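Local coordinates for protein Exo-beta-1,3-galactanase (Bifidobacterium bifidum, PDB 5FLW) that probably hydrolyses beta-1,3-galactan from the chain end, as an exo-acting glycoside hydrolase of family 43, at residues E37-G42 with D266-H271. Numbering follows the deposited sequence.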
ATOM      1  N   GLU A  37       7.271  -3.625  -5.487  1.00  9.52           N
ATOM      2  CA  GLU A  37       7.258  -4.547  -6.625  1.00  8.06           C
ATOM      3  C   GLU A  37       8.519  -4.361  -7.466  1.00  9.73           C
ATOM      4  O   GLU A  37       8.768  -3.270  -7.969  1.00 11.27           O
ATOM      5  CB  GLU A  37       6.028  -4.274  -7.488  1.00  9.49           C
ATOM      6  CG  GLU A  37       4.702  -4.386  -6.741  1.00 10.01           C
ATOM      7  CD  GLU A  37       3.502  -3.862  -7.527  1.00  8.88           C
ATOM      8  OE1 GLU A  37       3.616  -3.583  -8.741  1.00 10.88           O
ATOM      9  OE2 GLU A  37       2.430  -3.657  -6.905  1.00 12.46           O
ATOM     10  N   ASN A  38       9.300  -5.429  -7.664  1.00 10.23           N
ATOM     11  CA  ASN A  38      10.389  -5.379  -8.638  1.00 10.59           C
ATOM     12  C   ASN A  38       9.777  -5.468 -10.040  1.00 11.98           C
ATOM     13  O   ASN A  38       9.195  -6.505 -10.399  1.00 11.62           O
ATOM     14  CB  ASN A  38      11.326  -6.558  -8.417  1.00 11.61           C
ATOM     15  CG  ASN A  38      12.541  -6.517  -9.334  1.00 13.78           C
ATOM     16  OD1 ASN A  38      12.860  -5.471  -9.885  1.00 14.48           O
ATOM     17  ND2 ASN A  38      13.228  -7.661  -9.495  1.00 12.36           N
ATOM     18  N   LYS A  39       9.897  -4.397 -10.843  1.00 10.21           N
ATOM     19  CA  LYS A  39       9.263  -4.370 -12.160  1.00 12.49           C
ATOM     20  C   LYS A  39      10.254  -4.087 -13.292  1.00  9.87           C
ATOM     21  O   LYS A  39       9.845  -3.608 -14.361  1.00 12.07           O
ATOM     22  CB  LYS A  39       8.053  -3.418 -12.210  1.00 10.98           C
ATOM     23  CG  LYS A  39       7.135  -3.532 -11.007  1.00 13.11           C
ATOM     24  CD  LYS A  39       5.798  -2.773 -11.158  1.00 10.50           C
ATOM     25  CE  LYS A  39       4.774  -3.599 -11.934  1.00 10.53           C
ATOM     26  NZ  LYS A  39       4.397  -4.840 -11.172  1.00 11.27           N
ATOM     27  N   VAL A  40      11.542  -4.408 -13.087  0.55 11.34           N
ATOM     28  CA  VAL A  40      12.578  -4.041 -14.060  0.55 12.21           C
ATOM     29  C   VAL A  40      12.297  -4.622 -15.436  0.55 12.37           C
ATOM     30  O   VAL A  40      12.655  -4.020 -16.457  0.55 16.29           O
ATOM     31  CB  VAL A  40      13.995  -4.422 -13.587  0.55 13.70           C
ATOM     32  CG1 VAL A  40      14.465  -3.516 -12.469  0.55 21.15           C
ATOM     33  CG2 VAL A  40      14.050  -5.897 -13.195  0.55 11.28           C
ATOM     34  N   ASN A  41      11.665  -5.788 -15.494  1.00 12.28           N
ATOM     35  CA  ASN A  41      11.383  -6.456 -16.751  1.00 12.62           C
ATOM     36  C   ASN A  41       9.883  -6.632 -17.004  1.00 15.18           C
ATOM     37  O   ASN A  41       9.473  -7.601 -17.649  1.00 15.63           O
ATOM     38  CB  ASN A  41      12.147  -7.779 -16.828  1.00 15.55           C
ATOM     39  CG  ASN A  41      13.681  -7.570 -16.903  1.00 36.28           C
ATOM     40  OD1 ASN A  41      14.180  -6.849 -17.780  1.00 46.49           O
ATOM     41  ND2 ASN A  41      14.423  -8.169 -15.964  1.00 37.55           N
ATOM     42  N   GLY A  42       9.046  -5.704 -16.504  1.00 11.73           N
ATOM     43  CA  GLY A  42       7.636  -5.698 -16.880  1.00 10.34           C
ATOM     44  C   GLY A  42       6.690  -6.114 -15.761  1.00 12.60           C
ATOM     45  O   GLY A  42       7.027  -5.982 -14.580  1.00 12.21           O
ATOM     46  N   ASP A 266       1.824   6.338  -6.907  1.00 13.66           N
ATOM     47  CA  ASP A 266       2.523   5.783  -8.064  1.00 12.03           C
ATOM     48  C   ASP A 266       2.089   6.487  -9.347  1.00 10.58           C
ATOM     49  O   ASP A 266       0.896   6.695  -9.568  1.00 12.19           O
ATOM     50  CB  ASP A 266       2.242   4.280  -8.210  1.00 11.88           C
ATOM     51  CG  ASP A 266       2.857   3.462  -7.091  1.00 11.89           C
ATOM     52  OD1 ASP A 266       4.087   3.322  -7.071  1.00 12.35           O
ATOM     53  OD2 ASP A 266       2.116   2.976  -6.218  1.00 14.71           O
ATOM     54  N   ARG A 267       3.071   6.810 -10.210  1.00 13.17           N
ATOM     55  CA  ARG A 267       2.850   7.239 -11.610  1.00 12.14           C
ATOM     56  C   ARG A 267       3.190   6.063 -12.521  1.00 12.45           C
ATOM     57  O   ARG A 267       4.302   5.969 -13.044  1.00 13.94           O
ATOM     58  CB  ARG A 267       3.745   8.417 -11.983  1.00 12.63           C
ATOM     59  CG  ARG A 267       3.161   9.711 -11.647  1.00 18.68           C
ATOM     60  CD  ARG A 267       3.723  10.889 -12.445  1.00 18.66           C
ATOM     61  NE  ARG A 267       3.007  12.042 -11.947  1.00 17.27           N
ATOM     62  CZ  ARG A 267       3.419  13.294 -12.041  1.00 15.14           C
ATOM     63  NH1 ARG A 267       4.575  13.590 -12.641  1.00 15.35           N
ATOM     64  NH2 ARG A 267       2.651  14.245 -11.525  1.00 16.47           N
ATOM     65  N   TRP A 268       2.210   5.177 -12.713  1.00 13.50           N
ATOM     66  CA  TRP A 268       2.437   3.934 -13.433  1.00 13.79           C
ATOM     67  C   TRP A 268       2.697   4.200 -14.907  1.00 16.46           C
ATOM     68  O   TRP A 268       1.928   4.905 -15.576  1.00 17.28           O
ATOM     69  CB  TRP A 268       1.221   3.025 -13.280  1.00 14.89           C
ATOM     70  CG  TRP A 268       0.935   2.608 -11.888  1.00 13.17           C
ATOM     71  CD1 TRP A 268      -0.136   2.989 -11.104  1.00 15.13           C
ATOM     72  CD2 TRP A 268       1.706   1.687 -11.098  1.00 12.84           C
ATOM     73  NE1 TRP A 268      -0.065   2.365  -9.871  1.00 13.98           N
ATOM     74  CE2 TRP A 268       1.046   1.548  -9.849  1.00 15.82           C
ATOM     75  CE3 TRP A 268       2.873   0.940 -11.333  1.00 12.04           C
ATOM     76  CZ2 TRP A 268       1.534   0.690  -8.835  1.00 13.63           C
ATOM     77  CZ3 TRP A 268       3.345   0.103 -10.331  1.00 11.30           C
ATOM     78  CH2 TRP A 268       2.680  -0.028  -9.111  1.00 11.45           C
ATOM     79  N   GLN A 269       3.763   3.609 -15.421  0.52 14.39           N
ATOM     80  CA  GLN A 269       4.140   3.736 -16.827  0.52 16.85           C
ATOM     81  C   GLN A 269       3.928   2.377 -17.489  0.52 14.85           C
ATOM     82  O   GLN A 269       4.760   1.476 -17.374  0.52 13.78           O
ATOM     83  CB  GLN A 269       5.584   4.224 -16.935  0.52 15.95           C
ATOM     84  CG  GLN A 269       5.762   5.640 -16.372  0.52 12.94           C
ATOM     85  CD  GLN A 269       5.163   6.706 -17.280  0.52 16.44           C
ATOM     86  OE1 GLN A 269       3.977   7.019 -17.202  0.52 19.51           O
ATOM     87  NE2 GLN A 269       5.988   7.262 -18.155  0.52 31.73           N
ATOM     88  N   GLU A 270       2.796   2.248 -18.186  1.00 14.51           N
ATOM     89  CA  GLU A 270       2.349   0.957 -18.698  1.00 14.32           C
ATOM     90  C   GLU A 270       3.412   0.233 -19.523  1.00 16.41           C
ATOM     91  O   GLU A 270       3.527  -0.996 -19.462  1.00 20.15           O
ATOM     92  CB  GLU A 270       1.043   1.147 -19.481  1.00 15.59           C
ATOM     93  CG  GLU A 270       0.554  -0.068 -20.254  1.00 17.81           C
ATOM     94  CD  GLU A 270      -0.795   0.122 -20.863  1.00 19.21           C
ATOM     95  OE1 GLU A 270      -1.225   1.281 -21.034  1.00 20.41           O
ATOM     96  OE2 GLU A 270      -1.428  -0.901 -21.244  1.00 24.41           O
ATOM     97  N   HIS A 271       4.179   0.966 -20.318  1.00 15.18           N
ATOM     98  CA  HIS A 271       5.171   0.364 -21.206  1.00 20.11           C
ATOM     99  C   HIS A 271       6.594   0.412 -20.662  1.00 23.87           C
ATOM    100  O   HIS A 271       7.546   0.085 -21.391  1.00 21.25           O
ATOM    101  CB  HIS A 271       5.092   0.959 -22.591  1.00 18.29           C
ATOM    102  CG  HIS A 271       3.683   0.909 -23.136  1.00 37.41           C
ATOM    103  ND1 HIS A 271       3.107  -0.284 -23.552  1.00 38.76           N
ATOM    104  CD2 HIS A 271       2.730   1.865 -23.241  1.00 42.31           C
ATOM    105  CE1 HIS A 271       1.876  -0.038 -23.921  1.00 38.49           C
ATOM    106  NE2 HIS A 271       1.630   1.249 -23.740  1.00 47.33           N
TER
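E37 OE1 is held by the ammonium of K39, two residues further on, in a salt bridge of 2.8 Å from NZ to OE1. The same oxygen packs against the indole of W268, 3.7 Å from its CH2. The contact joins the first and last blades of the five-bladed beta-propeller of family 43: residues 37-42 lead out of strand 31-37, and residues 266-271 follow strand 261-266. K39 bends back near its end (chi3 83°), which curls NZ toward E37. The nitrogen meets OE1 on the anti side, tilted 32° from the plane of the carboxylate. E37 reaches W268 with its chain extended beyond CG; carboxylate and indole planes are only 20° apart, but OE1 approaches the ring obliquely. The other oxygen, OE2, accepts a hydrogen bond from the backbone N of R83, so the carboxylate is secured at both oxygens, and R83 also touches W268. K39 CD sits at the indole edge, roughly level with the ring, 3.9 Å from CZ3. A type I turn from K39 to G42 is closed by G42 N to K39 O, 3.1 Å. The indole NE1 is hydrogen-bonded to Q244 OE1, while D266 CB rests 3.3 Å above one ring face, displaced from the ring centre.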